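Local coordinates for type-2 ice-structuring protein (Brachyopsis rostratus, PDB 2ZIB) that binds ice crystals and stops them growing, which keeps the blood of its fish from freezing in sea water below zero, at residues I64-G69 and C120-A125; G18-Y23 and L45-S50; S70-A75 and S101-Q106. All blocks are in the same frame, centred on the assembly; numbering follows the deposited sequence.

Contact 1: I64-G69 and C120-A125; sequences IVWIGG and CPASHA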
loop_
_atom_site.group_PDB
_atom_site.type_symbol
_atom_site.label_atom_id
_atom_site.label_comp_id
_atom_site.label_asym_id
_atom_site.label_seq_id
_atom_site.Cartn_x
_atom_site.Cartn_y
_atom_site.Cartn_z
ATOM N N ILE A 64 -5.214 5.305 8.966
ATOM C CA ILE A 64 -5.508 4.978 7.544
ATOM C C ILE A 64 -4.281 5.277 6.696
ATOM O O ILE A 64 -3.639 6.332 6.832
ATOM C CB ILE A 64 -6.659 5.865 7.031
ATOM C CG1 ILE A 64 -7.968 5.490 7.730
ATOM C CG2 ILE A 64 -6.795 5.703 5.512
ATOM C CD1 ILE A 64 -9.076 6.491 7.485
ATOM N N VAL A 65 -3.956 4.363 5.778
ATOM C CA VAL A 65 -2.871 4.632 4.815
ATOM C C VAL A 65 -3.275 4.143 3.444
ATOM O O VAL A 65 -3.846 3.052 3.278
ATOM C CB VAL A 65 -1.497 3.958 5.188
ATOM C CG1 VAL A 65 -0.844 4.678 6.345
ATOM C CG2 VAL A 65 -1.602 2.434 5.405
ATOM N N TRP A 66 -2.962 4.950 2.440
ATOM C CA TRP A 66 -3.008 4.457 1.064
ATOM C C TRP A 66 -1.985 3.350 0.821
ATOM O O TRP A 66 -0.855 3.459 1.278
ATOM C CB TRP A 66 -2.752 5.602 0.092
ATOM C CG TRP A 66 -3.811 6.627 -0.023
ATOM C CD1 TRP A 66 -3.641 8.002 0.046
ATOM C CD2 TRP A 66 -5.204 6.418 -0.360
ATOM N NE1 TRP A 66 -4.823 8.641 -0.236
ATOM C CE2 TRP A 66 -5.787 7.707 -0.552
ATOM C CE3 TRP A 66 -5.989 5.274 -0.643
ATOM C CZ2 TRP A 66 -7.137 7.867 -0.917
ATOM C CZ3 TRP A 66 -7.332 5.445 -0.984
ATOM C CH2 TRP A 66 -7.889 6.739 -1.131
ATOM N N ILE A 67 -2.419 2.305 0.124
ATOM C CA ILE A 67 -1.514 1.255 -0.395
ATOM C C ILE A 67 -1.717 1.132 -1.894
ATOM O O ILE A 67 -2.533 1.872 -2.476
ATOM C CB ILE A 67 -1.669 -0.066 0.395
ATOM C CG1 ILE A 67 -3.128 -0.573 0.371
ATOM C CG2 ILE A 67 -1.138 0.148 1.845
ATOM C CD1 ILE A 67 -3.293 -1.966 0.967
ATOM N N GLY A 68 -0.995 0.215 -2.552
ATOM C CA GLY A 68 -0.848 0.360 -3.992
ATOM C C GLY A 68 -1.914 -0.209 -4.897
ATOM O O GLY A 68 -1.677 -0.361 -6.092
ATOM N N GLY A 69 -3.106 -0.496 -4.361
ATOM C CA GLY A 69 -4.162 -1.097 -5.140
ATOM C C GLY A 69 -5.057 -0.042 -5.779
ATOM O O GLY A 69 -5.430 0.971 -5.159
ATOM N N CYS A 120 -10.176 8.180 -4.721
ATOM C CA CYS A 120 -8.753 8.435 -4.845
ATOM C C CYS A 120 -8.354 9.849 -4.367
ATOM O O CYS A 120 -7.229 9.992 -3.873
ATOM C CB CYS A 120 -8.347 8.227 -6.314
ATOM S SG CYS A 120 -8.635 6.514 -6.885
ATOM N N PRO A 121 -9.225 10.890 -4.472
ATOM C CA PRO A 121 -8.833 12.205 -3.951
ATOM C C PRO A 121 -8.805 12.316 -2.424
ATOM O O PRO A 121 -8.359 13.338 -1.934
ATOM C CB PRO A 121 -9.911 13.157 -4.526
ATOM C CG PRO A 121 -10.420 12.444 -5.751
ATOM C CD PRO A 121 -10.436 10.983 -5.340
ATOM N N ALA A 122 -9.212 11.290 -1.669
ATOM C CA ALA A 122 -9.125 11.426 -0.214
ATOM C C ALA A 122 -7.660 11.620 0.213
ATOM O O ALA A 122 -6.732 11.037 -0.381
ATOM C CB ALA A 122 -9.735 10.192 0.502
ATOM N N SER A 123 -7.457 12.396 1.272
ATOM C CA SER A 123 -6.141 12.775 1.708
ATOM C C SER A 123 -5.700 11.937 2.882
ATOM O O SER A 123 -6.251 12.065 3.970
ATOM C CB SER A 123 -6.203 14.240 2.121
ATOM O OG SER A 123 -4.875 14.654 2.375
ATOM N N HIS A 124 -4.723 11.061 2.683
ATOM C CA HIS A 124 -4.266 10.132 3.709
ATOM C C HIS A 124 -2.770 9.968 3.663
ATOM O O HIS A 124 -2.128 10.167 2.608
ATOM C CB HIS A 124 -4.931 8.746 3.530
ATOM C CG HIS A 124 -6.415 8.766 3.696
ATOM N ND1 HIS A 124 -7.032 9.059 4.902
ATOM C CD2 HIS A 124 -7.421 8.499 2.818
ATOM C CE1 HIS A 124 -8.341 8.958 4.738
ATOM N NE2 HIS A 124 -8.599 8.598 3.497
ATOM N N ALA A 125 -2.197 9.598 4.807
ATOM C CA ALA A 125 -0.825 9.098 4.858
ATOM C C ALA A 125 -0.708 7.853 3.963
ATOM O O ALA A 125 -1.725 7.325 3.470
ATOM C CB ALA A 125 -0.458 8.789 6.331
HETATM O O HOH W 1 -4.167 8.970 6.831
#

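Contact 2: G18-Y23 and L45-S50; sequences GQRCFY and LASIHS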
loop_
_atom_site.group_PDB
_atom_site.type_symbol
_atom_site.label_atom_id
_atom_site.label_comp_id
_atom_site.label_asym_id
_atom_site.label_seq_id
_atom_site.Cartn_x
_atom_site.Cartn_y
_atom_site.Cartn_z
ATOM N N GLY A 18 11.834 -8.914 5.315
ATOM C CA GLY A 18 12.100 -9.868 4.261
ATOM C C GLY A 18 13.060 -9.304 3.239
ATOM O O GLY A 18 14.195 -8.873 3.597
ATOM N N GLN A 19 12.630 -9.297 1.980
ATOM C CA GLN A 19 13.468 -8.806 0.879
ATOM C C GLN A 19 13.077 -7.364 0.476
ATOM O O GLN A 19 13.490 -6.893 -0.599
ATOM C CB GLN A 19 13.263 -9.725 -0.323
ATOM C CG GLN A 19 13.631 -11.209 -0.066
ATOM C CD GLN A 19 15.083 -11.306 0.260
ATOM O OE1 GLN A 19 15.446 -11.635 1.398
ATOM N NE2 GLN A 19 15.940 -10.966 -0.716
ATOM N N ARG A 20 12.227 -6.698 1.272
ATOM C CA ARG A 20 11.676 -5.383 0.891
ATOM C C ARG A 20 11.961 -4.325 1.939
ATOM O O ARG A 20 12.129 -4.632 3.134
ATOM C CB ARG A 20 10.162 -5.541 0.656
ATOM C CG ARG A 20 9.814 -6.564 -0.433
ATOM C CD ARG A 20 8.317 -6.825 -0.484
ATOM N NE ARG A 20 7.613 -5.697 -1.075
ATOM C CZ ARG A 20 6.278 -5.551 -1.000
ATOM N NH1 ARG A 20 5.536 -6.359 -0.253
ATOM N NH2 ARG A 20 5.712 -4.524 -1.636
ATOM N N CYS A 21 11.941 -3.070 1.470
ATOM C CA CYS A 21 12.088 -1.892 2.323
ATOM C C CYS A 21 10.827 -1.061 2.248
ATOM O O CYS A 21 10.234 -0.934 1.162
ATOM C CB CYS A 21 13.272 -1.027 1.840
ATOM S SG CYS A 21 14.842 -1.861 1.988
ATOM N N PHE A 22 10.415 -0.529 3.404
ATOM C CA PHE A 22 9.141 0.191 3.528
ATOM C C PHE A 22 9.386 1.601 4.033
ATOM O O PHE A 22 10.246 1.836 4.880
ATOM C CB PHE A 22 8.214 -0.580 4.466
ATOM C CG PHE A 22 7.805 -1.907 3.899
ATOM C CD1 PHE A 22 8.632 -3.038 4.041
ATOM C CD2 PHE A 22 6.627 -2.033 3.162
ATOM C CE1 PHE A 22 8.275 -4.252 3.486
ATOM C CE2 PHE A 22 6.253 -3.272 2.577
ATOM C CZ PHE A 22 7.077 -4.380 2.758
ATOM N N TYR A 23 8.609 2.535 3.519
ATOM C CA TYR A 23 8.666 3.943 3.921
ATOM C C TYR A 23 7.312 4.447 4.347
ATOM O O TYR A 23 6.370 4.386 3.571
ATOM C CB TYR A 23 9.172 4.779 2.739
ATOM C CG TYR A 23 9.343 6.231 3.145
ATOM C CD1 TYR A 23 10.435 6.603 3.904
ATOM C CD2 TYR A 23 8.408 7.194 2.819
ATOM C CE1 TYR A 23 10.601 7.921 4.319
ATOM C CE2 TYR A 23 8.528 8.537 3.224
ATOM C CZ TYR A 23 9.629 8.871 3.995
ATOM O OH TYR A 23 9.807 10.163 4.427
ATOM N N LEU A 45 3.636 2.751 -4.019
ATOM C CA LEU A 45 2.817 2.411 -2.856
ATOM C C LEU A 45 2.945 0.903 -2.587
ATOM O O LEU A 45 3.015 0.118 -3.536
ATOM C CB LEU A 45 1.362 2.773 -3.161
ATOM C CG LEU A 45 1.041 4.265 -3.044
ATOM C CD1 LEU A 45 -0.357 4.549 -3.597
ATOM C CD2 LEU A 45 1.156 4.765 -1.608
ATOM N N ALA A 46 2.917 0.509 -1.325
ATOM C CA ALA A 46 3.189 -0.892 -1.015
ATOM C C ALA A 46 2.114 -1.809 -1.566
ATOM O O ALA A 46 0.907 -1.572 -1.411
ATOM C CB ALA A 46 3.259 -1.066 0.493
ATOM N N SER A 47 2.568 -2.942 -2.125
ATOM C CA SER A 47 1.701 -4.098 -2.345
ATOM C C SER A 47 1.875 -5.066 -1.177
ATOM O O SER A 47 2.929 -5.090 -0.518
ATOM C CB SER A 47 2.035 -4.756 -3.676
ATOM O OG SER A 47 3.350 -5.277 -3.625
ATOM N N ILE A 48 0.846 -5.874 -0.922
ATOM C CA ILE A 48 0.794 -6.758 0.232
ATOM C C ILE A 48 0.405 -8.160 -0.212
ATOM O O ILE A 48 -0.587 -8.356 -0.930
ATOM C CB ILE A 48 -0.215 -6.230 1.257
ATOM C CG1 ILE A 48 0.097 -4.774 1.651
ATOM C CG2 ILE A 48 -0.273 -7.176 2.475
ATOM C CD1 ILE A 48 -0.775 -4.197 2.752
ATOM N N HIS A 49 1.220 -9.147 0.171
ATOM C CA HIS A 49 1.112 -10.490 -0.437
ATOM C C HIS A 49 0.916 -11.596 0.560
ATOM O O HIS A 49 0.887 -12.758 0.168
ATOM C CB HIS A 49 2.364 -10.761 -1.281
ATOM C CG HIS A 49 2.485 -9.779 -2.394
ATOM N ND1 HIS A 49 1.692 -9.868 -3.507
ATOM C CD2 HIS A 49 3.186 -8.621 -2.504
ATOM C CE1 HIS A 49 1.910 -8.811 -4.275
ATOM N NE2 HIS A 49 2.835 -8.051 -3.694
ATOM N N SER A 50 0.747 -11.246 1.828
ATOM C CA SER A 50 0.510 -12.242 2.890
ATOM C C SER A 50 0.009 -11.561 4.114
ATOM O O SER A 50 0.192 -10.349 4.287
ATOM C CB SER A 50 1.798 -12.990 3.279
ATOM O OG SER A 50 2.723 -12.099 3.836
HETATM O O HOH W 2 5.214 -2.112 -3.561
#

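Contact 3: S70-A75 and S101-Q106; sequences SACKVA and SDCCMQ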
loop_
_atom_site.group_PDB
_atom_site.type_symbol
_atom_site.label_atom_id
_atom_site.label_comp_id
_atom_site.label_asym_id
_atom_site.label_seq_id
_atom_site.Cartn_x
_atom_site.Cartn_y
_atom_site.Cartn_z
ATOM N N SER A 70 -5.453 -0.289 -7.026
ATOM C CA SER A 70 -6.517 0.518 -7.635
ATOM C C SER A 70 -7.293 -0.352 -8.625
ATOM O O SER A 70 -6.771 -1.363 -9.118
ATOM C CB SER A 70 -5.969 1.807 -8.317
ATOM O OG SER A 70 -5.161 1.487 -9.452
ATOM N N ALA A 71 -8.523 0.076 -8.900
ATOM C CA ALA A 71 -9.420 -0.635 -9.850
ATOM C C ALA A 71 -10.213 0.420 -10.589
ATOM O O ALA A 71 -11.434 0.455 -10.563
ATOM C CB ALA A 71 -10.336 -1.617 -9.089
ATOM N N CYS A 72 -9.494 1.299 -11.284
ATOM C CA CYS A 72 -10.077 2.494 -11.850
ATOM C C CYS A 72 -10.321 2.415 -13.339
ATOM O O CYS A 72 -10.835 3.367 -13.920
ATOM C CB CYS A 72 -9.185 3.721 -11.537
ATOM S SG CYS A 72 -9.003 4.022 -9.760
ATOM N N LYS A 73 -9.952 1.305 -13.959
ATOM C CA LYS A 73 -10.165 1.106 -15.398
ATOM C C LYS A 73 -11.366 0.217 -15.672
ATOM O O LYS A 73 -12.295 0.569 -16.426
ATOM C CB LYS A 73 -8.888 0.558 -16.054
ATOM C CG LYS A 73 -7.707 1.499 -16.066
ATOM C CD LYS A 73 -6.498 0.838 -16.719
ATOM C CE LYS A 73 -5.204 1.627 -16.428
ATOM N NZ LYS A 73 -4.144 1.273 -17.440
ATOM N N VAL A 74 -11.335 -0.980 -15.104
ATOM C CA VAL A 74 -12.432 -1.965 -15.195
ATOM C C VAL A 74 -12.914 -2.158 -13.756
ATOM O O VAL A 74 -12.124 -2.480 -12.872
ATOM C CB VAL A 74 -11.902 -3.288 -15.792
ATOM C CG1 VAL A 74 -12.977 -4.374 -15.638
ATOM C CG2 VAL A 74 -11.529 -3.109 -17.295
ATOM N N ALA A 75 -14.221 -1.947 -13.542
ATOM C CA ALA A 75 -14.754 -1.976 -12.180
ATOM C C ALA A 75 -14.420 -3.304 -11.515
ATOM O O ALA A 75 -14.614 -4.383 -12.123
ATOM C CB ALA A 75 -16.258 -1.747 -12.181
ATOM N N SER A 101 -16.296 5.200 -9.019
ATOM C CA SER A 101 -16.048 6.477 -8.354
ATOM C C SER A 101 -15.108 6.396 -7.141
ATOM O O SER A 101 -14.566 7.420 -6.712
ATOM C CB SER A 101 -17.385 7.098 -7.894
ATOM O OG SER A 101 -17.986 6.303 -6.904
ATOM N N ASP A 102 -14.982 5.202 -6.546
ATOM C CA ASP A 102 -14.270 5.030 -5.291
ATOM C C ASP A 102 -13.293 3.857 -5.490
ATOM O O ASP A 102 -13.552 2.744 -5.002
ATOM C CB ASP A 102 -15.268 4.639 -4.170
ATOM C CG ASP A 102 -16.175 5.755 -3.715
ATOM O OD1 ASP A 102 -16.727 6.514 -4.544
ATOM O OD2 ASP A 102 -16.348 5.952 -2.486
ATOM N N CYS A 103 -12.208 4.105 -6.226
ATOM C CA CYS A 103 -11.458 2.981 -6.820
ATOM C C CYS A 103 -10.022 2.856 -6.369
ATOM O O CYS A 103 -9.269 2.105 -6.955
ATOM C CB CYS A 103 -11.581 3.019 -8.359
ATOM S SG CYS A 103 -10.875 4.507 -9.132
ATOM N N CYS A 104 -9.697 3.513 -5.246
ATOM C CA CYS A 104 -8.343 3.390 -4.695
ATOM C C CYS A 104 -8.340 2.635 -3.347
ATOM O O CYS A 104 -9.219 2.849 -2.484
ATOM C CB CYS A 104 -7.739 4.778 -4.513
ATOM S SG CYS A 104 -7.113 5.465 -6.047
ATOM N N MET A 105 -7.342 1.769 -3.143
ATOM C CA MET A 105 -7.292 0.906 -1.970
ATOM C C MET A 105 -6.540 1.529 -0.821
ATOM O O MET A 105 -5.435 2.061 -0.991
ATOM C CB MET A 105 -6.592 -0.371 -2.386
ATOM C CG MET A 105 -6.503 -1.463 -1.315
ATOM S SD MET A 105 -5.314 -2.754 -1.759
ATOM C CE MET A 105 -6.194 -3.701 -3.002
ATOM N N GLN A 106 -7.101 1.410 0.377
ATOM C CA GLN A 106 -6.411 1.825 1.573
ATOM C C GLN A 106 -6.528 0.754 2.651
ATOM O O GLN A 106 -7.469 -0.031 2.656
ATOM C CB GLN A 106 -6.972 3.117 2.166
ATOM C CG GLN A 106 -8.449 3.095 2.420
ATOM C CD GLN A 106 -8.980 4.357 3.064
ATOM O OE1 GLN A 106 -9.646 4.244 4.101
ATOM N NE2 GLN A 106 -8.703 5.521 2.496
#

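Contact 1: I64-G69 and C120-A125
His124 and Trp66 both set CG anti to their own carbonyl carbon (chi1 -63° and -70°), a choice that brings the imidazole up against the indole. The two rings form a T-shaped pair with planes at 76°, the imidazole presenting its edge to the indole face; the leading atom, His124 CD2, comes to 3.8 Å from Trp66 CE2. Behind it, His124 CB lies over the five-membered ring of the indole in a CH-pi contact. The imidazole has a face of its own in use as well: Ile64 CG2 sits over it, 3.4 Å from His124 ND1, while Ile64 CD1 reaches the CE1 side. The histidine ring is thus held across its face by an aliphatic branch and along its edge by an aromatic surface. These groups flank the place where strand 65-67 runs parallel to strand 124-131 in the mixed sheet of the C-type lectin fold. There Trp66 N donates to Ala125 O at 2.9 Å, and the same oxygen receives a CA-H contact from Val65 CA at 3.2 Å. A water beside this bond links the backbones, donating a hydrogen bond to Ile64 O (2.7 Å) and accepting one from Ala125 N (2.9 Å). At the pyrrole edge of the indole, Trp66 NE1 donates to Ala122 O, 3.1 Å away; the oxygen lies in the indole plane, but the bond is bent and NE1 stands above the carbonyl plane. Met29 O is the stronger partner of that N-H, which is therefore bifurcated. Ala122 CB packs on Trp66 CZ2 just beyond, at 3.8 Å.

Contact 2: G18-Y23 and L45-S50
Arg20 meets Ser47 end-on, spending two nitrogens on one oxygen: NH1 donates to Ser47 O at 2.9 Å and NH2 to the same Ser47 O at 3.1 Å. The oxygen lies almost in the guanidinium plane, whereas both nitrogens come at it from one face of the carbonyl. A bend at chi3 (73°) turns the guanidinium onto this carbonyl. Phe22 CZ lies over one face of the guanidinium, offset toward its rim, and the same ring meets Ala46 edge-on, CE2 of Phe22 lying 4.3 Å from CB of Ala46. A water bonded to Leu45 O and Ser47 N also takes a weak bond from Arg20 NH2. In the next shell, His49 NE2 donates to Ser47 OG at 2.8 Å, and that hydroxyl also bonds Asp82. His49 ND1 pairs with Asp87, so both ring nitrogens are engaged, which is consistent with a protonated imidazole. Glu53 forms a salt bridge with Arg20 NH1 and also accepts from the backbone N of His49. Ser50 is the N-cap of helix 51-60, bonding Glu53 N. The contact therefore ties strand 20-26, which pairs with strand 124-131, to the loop running from strand 44-45 into helix 51-60, whose Ile57 packs on Phe22.

Contact 3: S70-A75 and S101-Q106
Cys103 and Cys72 are joined by a disulfide, SG to SG at 2.0 Å, and Cys103 is the residue most covered by the contact. The chi3 of the bridge, 101°, makes it right-handed. The two halves are reached differently: Cys72 places SG anti to its carbonyl carbon, whereas Cys103 holds SG between its backbone N and carbonyl carbon (chi1 62°), tucked over its own main chain. Each sulfur also lies close to the partner's CB, with Cys72 SG 3.1 Å from Cys103 CB and Cys103 SG 3.0 Å from Cys72 CB. The backbones are close beside the bridge, with Cys103 CB 3.4 Å from Ala71 O. Ala71 N donates to Cys103 O at 2.9 Å. That carbonyl is approached from Ser70 too, whose CA lies 3.2 Å from Cys103 O in a CA-H...O contact. Next along, Ser70 and Cys104 form an antiparallel, non-hydrogen-bonded pair, their CA atoms 4.5 Å apart and both side chains on the face covered by Trp31. Cys103 and Cys104 together stand opposite Leu118, a classic beta bulge at the start of strand 104-107; the two adjacent cysteines belong to different disulfides, to Cys72 and Cys120. In C-type lectin terms the Cys72-Cys103 bridge closes the base of the long loop region, the long, largely irregular excursion between strand 69-70, which pairs with 79-80, and strand 104-107 of the main sheet. Cys104 SG lies 4.4 Å from Cys72 SG, so two disulfides pack side by side; Cys120 touches both Cys72 and Cys103. On the loop side, Ser70 is backbone-bonded to Ser79, and Ala71 packs on Trp78.

Overall arrangement
Contacts 1 and 3 are neighbours, their centres about 12 Å apart; contact 3 is nested within the loop that contact 1 closes, and the Cys104-Cys120 disulfide and a probable Gly69-Met105 backbone bond join them. Contact 2 lies across the chain's centre, about 20 Å from contact 3 between centres, and meets contact 1 where Gly68 N probably bonds Ala46 O. All three reach the same mixed sheet. Contacts 2 and 3 are buried, though 3 lies farther from the centre and includes the exposed Cys72; contact 1 is partly buried. Chemistry follows place: aromatic packing with strand pairing at 64-69/120-125, charged and polar bonds before a helix at 18-23/45-50, covalent sulfur at 70-75/101-106.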